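Local structure of iron-binding protein (Staphylococcus epidermidis, 4M7O) at residues A[34-39]-A[128-133]; A[46-51]-A[56-61]; A[74-79]-A[98-103]; A[162-167]-A[171-176]; A[180-185]-A[199-204]. The protein probably binds iron, perhaps as a chelate, outside the cell membrane as the solute-binding component of an ABC-type uptake system. All coordinates share one frame; numbering follows the deposited sequence.

Interaction 1: A[34-39]-A[128-133]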
# COMPACT_ATOMS: atom_id res chain seq x y z
N GLU A 34 8.70 -8.78 -0.98
CA GLU A 34 9.73 -7.86 -0.49
C GLU A 34 10.14 -8.21 0.93
O GLU A 34 11.33 -8.17 1.26
CB GLU A 34 9.23 -6.41 -0.57
CG GLU A 34 9.07 -5.89 -1.99
CD GLU A 34 8.88 -4.38 -2.04
OE1 GLU A 34 9.51 -3.66 -1.23
OE2 GLU A 34 8.10 -3.91 -2.91
N ILE A 35 9.16 -8.57 1.75
CA ILE A 35 9.40 -8.88 3.15
C ILE A 35 10.21 -10.18 3.28
O ILE A 35 11.14 -10.26 4.09
CB ILE A 35 8.07 -9.04 3.92
CG1 ILE A 35 7.32 -7.70 3.98
CG2 ILE A 35 8.31 -9.59 5.32
CD1 ILE A 35 5.89 -7.83 4.46
N LEU A 36 9.84 -11.19 2.50
CA LEU A 36 10.56 -12.47 2.49
C LEU A 36 12.03 -12.28 2.17
O LEU A 36 12.90 -12.88 2.80
CB LEU A 36 9.92 -13.44 1.48
CG LEU A 36 8.60 -14.05 1.94
CD1 LEU A 36 7.93 -14.83 0.79
CD2 LEU A 36 8.88 -14.97 3.14
N TYR A 37 12.32 -11.44 1.17
CA TYR A 37 13.70 -11.16 0.79
C TYR A 37 14.41 -10.46 1.93
O TYR A 37 15.56 -10.77 2.22
CB TYR A 37 13.76 -10.32 -0.49
CG TYR A 37 13.99 -11.12 -1.75
CD1 TYR A 37 12.94 -11.72 -2.42
CD2 TYR A 37 15.27 -11.27 -2.29
CE1 TYR A 37 13.14 -12.42 -3.58
CE2 TYR A 37 15.48 -11.99 -3.44
CZ TYR A 37 14.41 -12.56 -4.08
OH TYR A 37 14.61 -13.29 -5.23
N ARG A 38 13.74 -9.52 2.60
CA ARG A 38 14.39 -8.76 3.69
C ARG A 38 14.60 -9.65 4.93
O ARG A 38 15.41 -9.33 5.80
CB ARG A 38 13.61 -7.49 4.04
CG ARG A 38 13.67 -6.39 2.97
CD ARG A 38 15.10 -5.84 2.77
NE ARG A 38 15.66 -5.33 4.01
CZ ARG A 38 15.37 -4.14 4.54
NH1 ARG A 38 14.51 -3.32 3.94
NH2 ARG A 38 15.93 -3.75 5.67
N LEU A 39 13.90 -10.77 4.98
CA LEU A 39 14.08 -11.73 6.07
C LEU A 39 15.22 -12.70 5.78
O LEU A 39 15.59 -13.51 6.64
CB LEU A 39 12.78 -12.51 6.35
CG LEU A 39 11.62 -11.67 6.90
CD1 LEU A 39 10.44 -12.55 7.29
CD2 LEU A 39 12.08 -10.82 8.07
N GLN A 128 7.48 -14.81 12.36
CA GLN A 128 7.18 -15.92 13.26
C GLN A 128 6.76 -17.15 12.47
O GLN A 128 7.05 -18.28 12.86
CB GLN A 128 6.12 -15.54 14.27
CG GLN A 128 5.78 -16.67 15.23
CD GLN A 128 5.01 -16.17 16.44
OE1 GLN A 128 4.53 -15.04 16.46
NE2 GLN A 128 4.88 -17.03 17.46
N LEU A 129 6.08 -16.93 11.35
CA LEU A 129 5.61 -18.01 10.49
C LEU A 129 6.78 -18.79 9.90
O LEU A 129 6.76 -20.02 9.88
CB LEU A 129 4.72 -17.44 9.37
CG LEU A 129 4.35 -18.37 8.22
CD1 LEU A 129 3.48 -19.53 8.70
CD2 LEU A 129 3.66 -17.62 7.09
N THR A 130 7.81 -18.07 9.47
CA THR A 130 8.96 -18.66 8.78
C THR A 130 10.17 -18.87 9.67
O THR A 130 11.27 -19.10 9.16
CB THR A 130 9.44 -17.75 7.63
OG1 THR A 130 9.83 -16.47 8.18
CG2 THR A 130 8.34 -17.53 6.62
N ASP A 131 9.97 -18.76 10.98
CA ASP A 131 11.08 -18.91 11.93
C ASP A 131 12.24 -17.98 11.58
O ASP A 131 13.40 -18.38 11.56
CB ASP A 131 11.55 -20.37 12.00
CG ASP A 131 12.38 -20.66 13.24
OD1 ASP A 131 12.29 -19.89 14.21
OD2 ASP A 131 13.12 -21.66 13.24
N ARG A 132 11.91 -16.73 11.28
CA ARG A 132 12.93 -15.72 11.02
C ARG A 132 12.65 -14.52 11.92
O ARG A 132 12.68 -13.38 11.47
CB ARG A 132 12.88 -15.30 9.55
CG ARG A 132 13.07 -16.46 8.59
CD ARG A 132 14.48 -17.00 8.64
NE ARG A 132 15.41 -16.08 7.98
CZ ARG A 132 16.73 -16.21 7.99
NH1 ARG A 132 17.31 -17.23 8.61
NH2 ARG A 132 17.49 -15.32 7.36
N GLU A 133 12.38 -14.80 13.20
CA GLU A 133 11.92 -13.79 14.15
C GLU A 133 12.97 -12.71 14.39
O GLU A 133 12.65 -11.52 14.44
CB GLU A 133 11.49 -14.46 15.46
CG GLU A 133 10.29 -15.39 15.31
CD GLU A 133 9.78 -15.95 16.63
OE1 GLU A 133 10.56 -16.63 17.33
OE2 GLU A 133 8.60 -15.71 16.96
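R132 reaches across to L39 and holds its carbonyl oxygen with two nitrogens of one guanidinium group. The grip is side-on: NH2 of R132 lies 2.7 Å from O of L39 and NE of R132 2.9 Å from the same oxygen, with N-H...O angles of 148° and 141°. The oxygen sits nearly in the guanidinium plane. On the acceptor side, NH2 lies in the carbonyl plane of L39 while NE is tilted from it. The arginine chain does not run straight: bends at chi2 (-69°) and chi3 fold it back so that the NE edge of the head faces L39. Closer to the backbone, CB of R132 and CB of L39 lie 4.2 Å apart. L39 also sends CD1 to 4.1 Å from OG1 of T130, the two side chains crossing at about a right angle, and that hydroxyl is hydrogen-bonded to the carbonyl of I126 in helix 116-129, which T130 directly follows. CD2 of L36 makes a looser apolar contact with CG2 of T130. The rest of L39 packs on I126 and on Q135, A136 and L139 of helix 133-152. The L39 carbonyl, close to where helix 30-38 gives way to the next loop, thus takes two N-H groups from a cationic side chain on a single oxygen, which would probably offset its partial negative charge and ties this region to the junction between helices 116-129 and 133-152.

Interaction 2: A[46-51]-A[56-61]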
# COMPACT_ATOMS: atom_id res chain seq x y z
N VAL A 46 10.03 -20.09 -4.74
CA VAL A 46 10.02 -20.78 -6.04
C VAL A 46 9.08 -20.11 -7.03
O VAL A 46 9.18 -20.34 -8.25
CB VAL A 46 9.64 -22.29 -5.93
CG1 VAL A 46 10.72 -23.06 -5.20
CG2 VAL A 46 8.31 -22.45 -5.20
N GLY A 47 8.18 -19.28 -6.52
CA GLY A 47 7.19 -18.61 -7.34
C GLY A 47 6.82 -17.24 -6.79
O GLY A 47 6.78 -17.02 -5.57
N VAL A 48 6.55 -16.31 -7.70
CA VAL A 48 6.07 -14.99 -7.31
C VAL A 48 4.91 -14.66 -8.22
O VAL A 48 4.54 -15.47 -9.07
CB VAL A 48 7.17 -13.92 -7.45
CG1 VAL A 48 8.26 -14.17 -6.43
CG2 VAL A 48 7.77 -13.97 -8.86
N SER A 49 4.33 -13.48 -8.07
CA SER A 49 3.22 -13.12 -8.93
C SER A 49 3.74 -12.42 -10.18
O SER A 49 4.89 -11.98 -10.24
CB SER A 49 2.23 -12.21 -8.20
OG SER A 49 2.62 -10.86 -8.29
N THR A 50 2.88 -12.31 -11.17
CA THR A 50 3.25 -11.70 -12.44
C THR A 50 3.52 -10.21 -12.32
O THR A 50 4.03 -9.60 -13.26
CB THR A 50 2.15 -11.89 -13.45
OG1 THR A 50 0.90 -11.61 -12.81
CG2 THR A 50 2.15 -13.34 -13.96
N VAL A 51 3.15 -9.62 -11.18
CA VAL A 51 3.38 -8.19 -10.98
C VAL A 51 4.46 -7.88 -9.94
O VAL A 51 4.63 -6.74 -9.55
CB VAL A 51 2.07 -7.43 -10.64
CG1 VAL A 51 1.10 -7.50 -11.82
CG2 VAL A 51 1.42 -7.99 -9.36
N LYS A 56 15.40 -6.12 -7.76
CA LYS A 56 15.82 -6.25 -9.14
C LYS A 56 15.88 -7.73 -9.50
O LYS A 56 16.42 -8.53 -8.73
CB LYS A 56 17.22 -5.65 -9.31
CG LYS A 56 17.82 -5.81 -10.69
CD LYS A 56 19.17 -5.06 -10.76
CE LYS A 56 19.64 -4.88 -12.18
NZ LYS A 56 19.53 -6.14 -12.95
N ASP A 57 15.29 -8.08 -10.64
CA ASP A 57 15.37 -9.46 -11.16
C ASP A 57 14.68 -10.48 -10.25
O ASP A 57 15.01 -11.65 -10.29
CB ASP A 57 16.83 -9.88 -11.38
CG ASP A 57 17.56 -8.99 -12.36
OD1 ASP A 57 16.88 -8.24 -13.09
OD2 ASP A 57 18.81 -9.05 -12.42
N VAL A 58 13.71 -10.04 -9.43
CA VAL A 58 13.03 -10.98 -8.53
C VAL A 58 12.37 -12.14 -9.28
O VAL A 58 12.29 -13.26 -8.77
CB VAL A 58 12.00 -10.28 -7.63
CG1 VAL A 58 10.90 -9.62 -8.46
CG2 VAL A 58 11.40 -11.26 -6.63
N LYS A 59 11.92 -11.88 -10.50
CA LYS A 59 11.16 -12.87 -11.26
C LYS A 59 12.03 -13.95 -11.90
O LYS A 59 11.54 -15.03 -12.23
CB LYS A 59 10.33 -12.18 -12.34
CG LYS A 59 9.10 -11.44 -11.84
CD LYS A 59 8.49 -10.67 -13.00
CE LYS A 59 7.02 -10.41 -12.81
NZ LYS A 59 6.48 -9.78 -14.05
N LYS A 60 13.31 -13.66 -12.11
CA LYS A 60 14.22 -14.60 -12.76
C LYS A 60 14.50 -15.83 -11.90
O LYS A 60 14.78 -15.71 -10.69
CB LYS A 60 15.52 -13.90 -13.16
CG LYS A 60 15.30 -12.72 -14.11
CD LYS A 60 16.60 -12.05 -14.53
N GLY A 61 14.41 -17.00 -12.51
CA GLY A 61 14.61 -18.24 -11.77
C GLY A 61 13.46 -18.56 -10.85
O GLY A 61 13.63 -19.30 -9.87
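V48 and K59 meet where strand 45-49 of the parallel five-stranded sheet is flanked by the loop leading to strand 63-65, a loop that makes a type I beta turn from D57 to K60. The two side chains lie at a slant to one another, CG2 of V48 touching the aliphatic CG of K59 at 4.1 Å. The other branch of the valine, CG1, faces CG2 of V58 at 4.3 Å, so V48 spreads one methyl to each of two consecutive turn residues. T33 of helix 30-38 touches both V48 and V58. Beyond CG the K59 chain is extended, with chi2 173° and chi4 -174°, and this carries it alongside the strand end, its CE passing 3.7 Å from O of S49 before the amine arrives at T50. Here the backbone has left the strand through an ST turn: OG of S49 accepts from N of V51 at 3.2 Å and is also hydrogen-bonded to D52. The turn leaves the T50 carbonyl facing the lysine, and Q64 of strand 63-65 borders both T50 and K59. The ammonium group comes in above the carbonyl plane, about 50° out of it and off the lone-pair directions, yet the separation is short: NZ of K59 lies 2.6 Å from O of T50.

Interaction 3: A[74-79]-A[98-103]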
# COMPACT_ATOMS: atom_id res chain seq x y z
N GLU A 74 -0.50 -25.69 -12.11
CA GLU A 74 0.86 -25.17 -12.15
C GLU A 74 1.35 -24.90 -10.74
O GLU A 74 2.55 -25.00 -10.46
CB GLU A 74 0.91 -23.90 -13.00
CG GLU A 74 2.12 -23.79 -13.93
CD GLU A 74 2.09 -24.78 -15.09
OE1 GLU A 74 1.12 -25.56 -15.21
OE2 GLU A 74 3.05 -24.78 -15.89
N LEU A 75 0.41 -24.58 -9.85
CA LEU A 75 0.71 -24.36 -8.44
C LEU A 75 1.11 -25.68 -7.78
O LEU A 75 2.10 -25.75 -7.05
CB LEU A 75 -0.49 -23.73 -7.73
CG LEU A 75 -0.78 -22.23 -7.87
CD1 LEU A 75 -2.13 -21.88 -7.26
CD2 LEU A 75 0.30 -21.40 -7.21
N ILE A 76 0.34 -26.73 -8.04
CA ILE A 76 0.63 -28.06 -7.51
C ILE A 76 1.98 -28.55 -8.03
O ILE A 76 2.77 -29.14 -7.30
CB ILE A 76 -0.47 -29.07 -7.92
CG1 ILE A 76 -1.80 -28.69 -7.26
CG2 ILE A 76 -0.08 -30.51 -7.57
CD1 ILE A 76 -2.96 -29.57 -7.66
N LYS A 77 2.22 -28.28 -9.31
CA LYS A 77 3.41 -28.75 -10.02
C LYS A 77 4.66 -28.13 -9.41
O LYS A 77 5.73 -28.73 -9.40
CB LYS A 77 3.25 -28.37 -11.49
CG LYS A 77 4.28 -28.91 -12.45
CD LYS A 77 3.98 -28.35 -13.85
CE LYS A 77 5.25 -28.02 -14.63
NZ LYS A 77 5.53 -28.99 -15.72
N ALA A 78 4.52 -26.92 -8.86
CA ALA A 78 5.64 -26.20 -8.28
C ALA A 78 6.01 -26.78 -6.92
O ALA A 78 7.06 -26.44 -6.34
CB ALA A 78 5.32 -24.72 -8.14
N LYS A 79 5.13 -27.65 -6.41
CA LYS A 79 5.32 -28.35 -5.14
C LYS A 79 5.72 -27.45 -3.97
O LYS A 79 6.71 -27.73 -3.30
CB LYS A 79 6.35 -29.47 -5.30
CG LYS A 79 5.86 -30.65 -6.14
CD LYS A 79 6.94 -31.72 -6.24
N LYS A 98 -7.93 -22.82 -2.01
CA LYS A 98 -8.63 -23.78 -1.16
C LYS A 98 -8.27 -25.21 -1.55
O LYS A 98 -8.16 -26.08 -0.69
CB LYS A 98 -10.15 -23.59 -1.25
CG LYS A 98 -10.67 -22.43 -0.42
N SER A 99 -8.08 -25.44 -2.85
CA SER A 99 -7.63 -26.73 -3.35
C SER A 99 -6.24 -27.09 -2.83
O SER A 99 -6.03 -28.20 -2.36
CB SER A 99 -7.63 -26.74 -4.87
OG SER A 99 -8.95 -26.67 -5.37
N LEU A 100 -5.31 -26.15 -2.90
CA LEU A 100 -3.94 -26.40 -2.44
C LEU A 100 -3.92 -26.75 -0.96
O LEU A 100 -3.29 -27.73 -0.55
CB LEU A 100 -3.05 -25.19 -2.73
CG LEU A 100 -2.36 -25.14 -4.10
CD1 LEU A 100 -1.24 -26.17 -4.19
CD2 LEU A 100 -3.34 -25.33 -5.26
N LYS A 101 -4.63 -25.96 -0.16
CA LYS A 101 -4.80 -26.23 1.26
C LYS A 101 -5.31 -27.64 1.54
O LYS A 101 -4.81 -28.31 2.44
CB LYS A 101 -5.74 -25.19 1.90
CG LYS A 101 -5.95 -25.37 3.39
CD LYS A 101 -6.71 -24.20 3.99
CE LYS A 101 -7.15 -24.51 5.42
NZ LYS A 101 -7.93 -23.39 6.03
N ASP A 102 -6.28 -28.10 0.75
CA ASP A 102 -6.83 -29.45 0.93
C ASP A 102 -5.77 -30.53 0.69
O ASP A 102 -5.83 -31.61 1.27
CB ASP A 102 -8.05 -29.68 0.01
CG ASP A 102 -8.76 -31.01 0.28
OD1 ASP A 102 -9.00 -31.33 1.47
OD2 ASP A 102 -9.09 -31.75 -0.68
N LYS A 103 -4.79 -30.22 -0.16
CA LYS A 103 -3.70 -31.14 -0.44
C LYS A 103 -2.61 -31.03 0.63
O LYS A 103 -1.59 -31.71 0.55
CB LYS A 103 -3.10 -30.89 -1.82
CG LYS A 103 -4.12 -30.72 -2.95
CD LYS A 103 -4.08 -31.88 -3.94
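L100 inserts its forked end between L75 and I76, neighbouring residues of the facing helix, in an apolar contact between side chains. Its CB leaves helix 94-102 toward helix 72-77, and at CG the chain divides so that each methyl has its own partner. CD1 turns to I76, meeting CG1 of I76 at 4.0 Å and standing 4.2 Å from the backbone N of I76, close against the helix surface. CD2 goes to L75, 4.1 Å from CB of L75 and 4.2 Å from CD1 of L75, touching both the root and one tip of that leucine. The torsions of L100, chi1 -88° and chi2 -72°, place the fork across the two residues. L75 and L100 cross at about a right angle, whereas I76 approaches at a slant. In I76, CG1 stands beside the backbone N (chi1 -65°), which directs that branch at CD1 of L100. No hydrogen bond joins the two segments, so shape and the burial of apolar surface carry the contact. L100 also touches K72 one turn earlier on the opposing helix, and L75 is held in turn by V96 and L97 of helix 94-102. Behind the pair, L75 rests on I26 of strand 25-27 and F65 of strand 63-65. The two helices therefore pack side by side against the parallel sheet: strand 82-86 lies between them in the chain, in a beta-alpha arrangement of the Rossmann-like kind, and L75 fills the seam between helix and sheet.

Interaction 4: A[162-167]-A[171-176]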
# COMPACT_ATOMS: atom_id res chain seq x y z
N GLU A 162 -4.90 21.18 5.57
CA GLU A 162 -5.94 20.18 5.36
C GLU A 162 -5.88 19.55 3.95
O GLU A 162 -5.92 20.24 2.93
CB GLU A 162 -7.33 20.75 5.65
CG GLU A 162 -7.44 21.44 7.02
CD GLU A 162 -8.79 21.25 7.69
OE1 GLU A 162 -8.89 21.52 8.91
OE2 GLU A 162 -9.74 20.82 7.01
N VAL A 163 -5.79 18.22 3.92
CA VAL A 163 -5.53 17.50 2.69
C VAL A 163 -6.72 16.64 2.29
O VAL A 163 -7.27 15.91 3.11
CB VAL A 163 -4.32 16.58 2.86
CG1 VAL A 163 -4.06 15.80 1.58
CG2 VAL A 163 -3.09 17.39 3.29
N PHE A 164 -7.13 16.75 1.03
CA PHE A 164 -8.18 15.91 0.49
C PHE A 164 -7.53 14.81 -0.33
O PHE A 164 -6.77 15.09 -1.27
CB PHE A 164 -9.14 16.74 -0.37
CG PHE A 164 -10.16 15.90 -1.10
CD1 PHE A 164 -11.24 15.35 -0.43
CD2 PHE A 164 -10.04 15.67 -2.46
CE1 PHE A 164 -12.17 14.57 -1.10
CE2 PHE A 164 -10.99 14.88 -3.13
CZ PHE A 164 -12.03 14.33 -2.45
N MSE A 165 -7.80 13.55 0.04
CA MSE A 165 -7.26 12.41 -0.70
C MSE A 165 -8.36 11.92 -1.63
O MSE A 165 -9.42 11.48 -1.18
CB MSE A 165 -6.88 11.28 0.26
CG MSE A 165 -5.94 11.68 1.38
SE MSE A 165 -4.12 12.05 0.79
CE MSE A 165 -3.73 10.34 -0.05
N GLU A 166 -8.11 12.02 -2.93
CA GLU A 166 -9.09 11.55 -3.89
C GLU A 166 -8.71 10.15 -4.34
O GLU A 166 -7.72 9.98 -5.07
CB GLU A 166 -9.13 12.50 -5.08
CG GLU A 166 -10.18 12.13 -6.11
CD GLU A 166 -10.46 13.27 -7.07
OE1 GLU A 166 -10.20 14.44 -6.70
OE2 GLU A 166 -10.95 13.00 -8.18
N VAL A 167 -9.46 9.13 -3.92
CA VAL A 167 -9.04 7.75 -4.22
C VAL A 167 -9.81 7.12 -5.37
O VAL A 167 -9.49 6.03 -5.82
CB VAL A 167 -9.09 6.81 -3.00
CG1 VAL A 167 -8.21 7.36 -1.90
CG2 VAL A 167 -10.53 6.63 -2.51
N PRO A 171 -17.66 7.16 -11.74
CA PRO A 171 -18.43 8.40 -11.89
C PRO A 171 -18.62 9.19 -10.59
O PRO A 171 -19.03 10.36 -10.63
CB PRO A 171 -19.81 7.91 -12.38
CG PRO A 171 -19.55 6.55 -12.95
CD PRO A 171 -18.49 5.97 -12.05
N ASP A 172 -18.34 8.58 -9.44
CA ASP A 172 -18.45 9.30 -8.18
C ASP A 172 -17.07 9.49 -7.58
O ASP A 172 -16.19 8.64 -7.73
CB ASP A 172 -19.35 8.57 -7.17
CG ASP A 172 -20.81 8.53 -7.58
OD1 ASP A 172 -21.26 9.38 -8.39
OD2 ASP A 172 -21.53 7.64 -7.07
N ILE A 173 -16.87 10.61 -6.89
CA ILE A 173 -15.59 10.88 -6.26
C ILE A 173 -15.55 10.19 -4.90
O ILE A 173 -16.51 10.28 -4.12
CB ILE A 173 -15.40 12.38 -6.04
CG1 ILE A 173 -15.56 13.11 -7.37
CG2 ILE A 173 -14.05 12.67 -5.39
CD1 ILE A 173 -15.60 14.62 -7.24
N TYR A 174 -14.45 9.54 -4.60
CA TYR A 174 -14.28 8.89 -3.31
C TYR A 174 -13.09 9.45 -2.58
O TYR A 174 -12.05 9.73 -3.20
CB TYR A 174 -14.09 7.38 -3.47
CG TYR A 174 -15.39 6.61 -3.67
CD1 TYR A 174 -16.09 6.69 -4.87
CD2 TYR A 174 -15.90 5.78 -2.68
CE1 TYR A 174 -17.29 5.96 -5.07
CE2 TYR A 174 -17.10 5.04 -2.87
CZ TYR A 174 -17.78 5.14 -4.06
OH TYR A 174 -18.97 4.44 -4.23
N THR A 175 -13.20 9.57 -1.27
CA THR A 175 -12.08 10.00 -0.48
C THR A 175 -11.73 8.92 0.50
O THR A 175 -12.46 7.94 0.63
CB THR A 175 -12.38 11.29 0.29
OG1 THR A 175 -11.20 11.71 0.98
CG2 THR A 175 -13.49 11.05 1.29
N ALA A 176 -10.61 9.10 1.19
CA ALA A 176 -10.18 8.19 2.24
C ALA A 176 -10.26 8.91 3.57
O ALA A 176 -9.60 9.93 3.78
CB ALA A 176 -8.77 7.71 1.97
O HOH W 1 -9.69 13.47 2.18
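V167 and Y174 meet across an antiparallel beta hairpin, strands 162-168 and 174-176 of the mixed sheet. The hydrogen bonds come first: N of V167 donates to O of Y174 at 2.8 Å, with an N-H...O angle of 154°, and OG1 of T175 donates to O of M165, also at 2.8 Å. The threonine hydroxyl stands anti to the backbone N (chi1 -176°), turned to the neighbouring strand. CA of T175 adds a C-H...O contact to the same M165 oxygen. Among apolar contacts, V167 splits its methyls, CG2 against CB of Y174 at 3.8 Å and CG1 against CB of A176 at 3.9 Å. CE1 of F164 approaches CB of T175 obliquely, at 3.6 Å. CG2 of I173 lies at the edge of the F164 ring, near its plane, 3.9 Å from CZ of F164, and also meets the CG of E166. The E166 carboxylate is engaged elsewhere, in a hydrogen bond with Y228 and a salt bridge to R235. Water completes the set: one molecule accepts from N of M165 at 2.9 Å and donates to OG1 of T175 at 2.6 Å, so this threonine oxygen both gives and receives a hydrogen bond.

Interaction 5: A[180-185]-A[199-204]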
# COMPACT_ATOMS: atom_id res chain seq x y z
N THR A 180 -7.72 4.36 7.31
CA THR A 180 -7.10 4.07 6.02
C THR A 180 -5.62 4.33 6.08
O THR A 180 -5.15 5.11 6.92
CB THR A 180 -7.68 4.91 4.88
OG1 THR A 180 -7.44 6.30 5.17
CG2 THR A 180 -9.20 4.66 4.71
N PHE A 181 -4.88 3.70 5.17
CA PHE A 181 -3.44 3.86 5.12
C PHE A 181 -3.10 5.30 4.79
O PHE A 181 -2.22 5.89 5.43
CB PHE A 181 -2.83 2.89 4.10
CG PHE A 181 -1.47 2.39 4.49
CD1 PHE A 181 -0.49 3.27 4.91
CD2 PHE A 181 -1.18 1.04 4.49
CE1 PHE A 181 0.77 2.82 5.28
CE2 PHE A 181 0.07 0.58 4.87
CZ PHE A 181 1.05 1.48 5.27
N PHE A 182 -3.80 5.88 3.83
CA PHE A 182 -3.54 7.28 3.50
C PHE A 182 -3.80 8.19 4.69
O PHE A 182 -3.12 9.21 4.83
CB PHE A 182 -4.36 7.72 2.29
CG PHE A 182 -4.06 6.93 1.05
CD1 PHE A 182 -2.75 6.72 0.65
CD2 PHE A 182 -5.08 6.37 0.29
CE1 PHE A 182 -2.45 5.98 -0.49
CE2 PHE A 182 -4.79 5.63 -0.85
CZ PHE A 182 -3.48 5.44 -1.24
N ASN A 183 -4.77 7.85 5.54
CA ASN A 183 -5.05 8.71 6.68
C ASN A 183 -3.97 8.61 7.74
O ASN A 183 -3.60 9.62 8.34
CB ASN A 183 -6.42 8.45 7.31
CG ASN A 183 -6.69 9.33 8.51
OD1 ASN A 183 -7.07 10.49 8.37
ND2 ASN A 183 -6.48 8.78 9.71
N ASP A 184 -3.46 7.40 7.95
CA ASP A 184 -2.41 7.23 8.95
C ASP A 184 -1.14 7.97 8.52
O ASP A 184 -0.45 8.56 9.36
CB ASP A 184 -2.10 5.76 9.20
CG ASP A 184 -1.10 5.56 10.33
OD1 ASP A 184 -1.26 6.21 11.38
OD2 ASP A 184 -0.15 4.78 10.16
N MSE A 185 -0.86 7.95 7.22
CA MSE A 185 0.31 8.66 6.70
C MSE A 185 0.18 10.16 6.98
O MSE A 185 1.10 10.78 7.50
CB MSE A 185 0.52 8.38 5.21
CG MSE A 185 0.86 6.93 4.91
SE MSE A 185 1.31 6.66 3.03
CE MSE A 185 -0.20 5.58 2.51
N LYS A 199 -15.12 7.15 7.81
CA LYS A 199 -14.26 5.98 7.96
C LYS A 199 -14.16 5.15 6.68
O LYS A 199 -15.16 4.95 5.98
CB LYS A 199 -14.74 5.11 9.12
CG LYS A 199 -14.62 5.76 10.49
CD LYS A 199 -14.90 4.77 11.61
CE LYS A 199 -14.69 5.41 12.98
NZ LYS A 199 -14.83 4.42 14.09
N GLY A 200 -12.96 4.67 6.38
CA GLY A 200 -12.73 3.90 5.17
C GLY A 200 -12.85 4.75 3.92
O GLY A 200 -12.63 5.97 3.97
N TRP A 201 -13.22 4.12 2.82
CA TRP A 201 -13.39 4.80 1.54
C TRP A 201 -14.86 5.15 1.39
O TRP A 201 -15.71 4.27 1.46
CB TRP A 201 -12.91 3.89 0.38
CG TRP A 201 -11.40 3.79 0.27
CD1 TRP A 201 -10.50 4.01 1.28
CD2 TRP A 201 -10.62 3.49 -0.90
NE1 TRP A 201 -9.22 3.85 0.81
CE2 TRP A 201 -9.26 3.52 -0.52
CE3 TRP A 201 -10.94 3.19 -2.23
CZ2 TRP A 201 -8.22 3.27 -1.42
CZ3 TRP A 201 -9.90 2.94 -3.12
CH2 TRP A 201 -8.55 2.97 -2.71
N LYS A 202 -15.18 6.43 1.20
CA LYS A 202 -16.57 6.86 1.04
C LYS A 202 -16.73 7.81 -0.13
O LYS A 202 -15.85 8.64 -0.39
CB LYS A 202 -17.05 7.55 2.33
CG LYS A 202 -17.15 6.62 3.53
CD LYS A 202 -18.06 5.42 3.22
CE LYS A 202 -17.88 4.29 4.23
NZ LYS A 202 -18.35 4.68 5.58
N SER A 203 -17.84 7.70 -0.86
CA SER A 203 -18.15 8.72 -1.85
C SER A 203 -18.53 10.05 -1.19
O SER A 203 -19.21 10.07 -0.16
CB SER A 203 -19.26 8.26 -2.78
OG SER A 203 -20.49 8.22 -2.10
N VAL A 204 -18.09 11.15 -1.79
CA VAL A 204 -18.42 12.48 -1.31
C VAL A 204 -18.85 13.32 -2.49
O VAL A 204 -18.36 13.13 -3.61
CB VAL A 204 -17.21 13.15 -0.61
CG1 VAL A 204 -16.94 12.47 0.71
CG2 VAL A 204 -15.96 13.06 -1.50
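The indole of W201 receives T180 at its edge, near the ring plane: CG2 of T180 lies 3.7 Å from CD1 of W201 and 4.0 Å from NE1 of W201, against the pyrrole side. At the benzo side the F182 ring draws close, with CE2 of F182 4.2 Å from CZ2 of W201, at an oblique angle. V167 and A176 of the neighbouring hairpin also touch the indole, and F182 packs in turn on M165 and V167. The same T180 methyl rests on the backbone of the strand approach, CG2 of T180 being 3.6 Å from CA of G200. With chi1 at 61°, T180 places OG1 between its backbone N and carbonyl carbon and leaves CG2 to face G200 and W201. The two branches thus divide the work, the methyl crossing to the other segment while the hydroxyl is shared between the helix start and the G177 carbonyl. At the helix start, OG1 of T180 accepts from N of N183 at 3.1 Å, with an N-H...O angle of 140°. G200, with phi of 69°, turns the chain just before strand 201-203, and its backbone is hydrogen-bonded to G177 and K178. No hydrogen bond links the segments themselves; contact is by carbon. The arrangement is a threonine N-cap at the start of helix 181-188, packed against the first residue of an edge strand in the mixed sheet.

The five contacts fall into two groups on different parts of the chain, consistent with the two-lobed build of periplasmic binding proteins. Interactions 1, 2 and 3 gather around the parallel sheet; interactions 4 and 5 share the mixed sheet. Interactions 1 and 2 have centres about 17 Å apart and touch where CE1 of Y37 meets CG2 of V58 at 3.7 Å. Interactions 4 and 5, with centres about 8 Å apart, are joined by probable backbone hydrogen bonds between segments 171-176 and 199-204, N of T175 to O of K202 and N of V204 to O of I173, both 2.9 Å. Between the groups, the centres of interactions 3 and 4 lie about 40 Å apart.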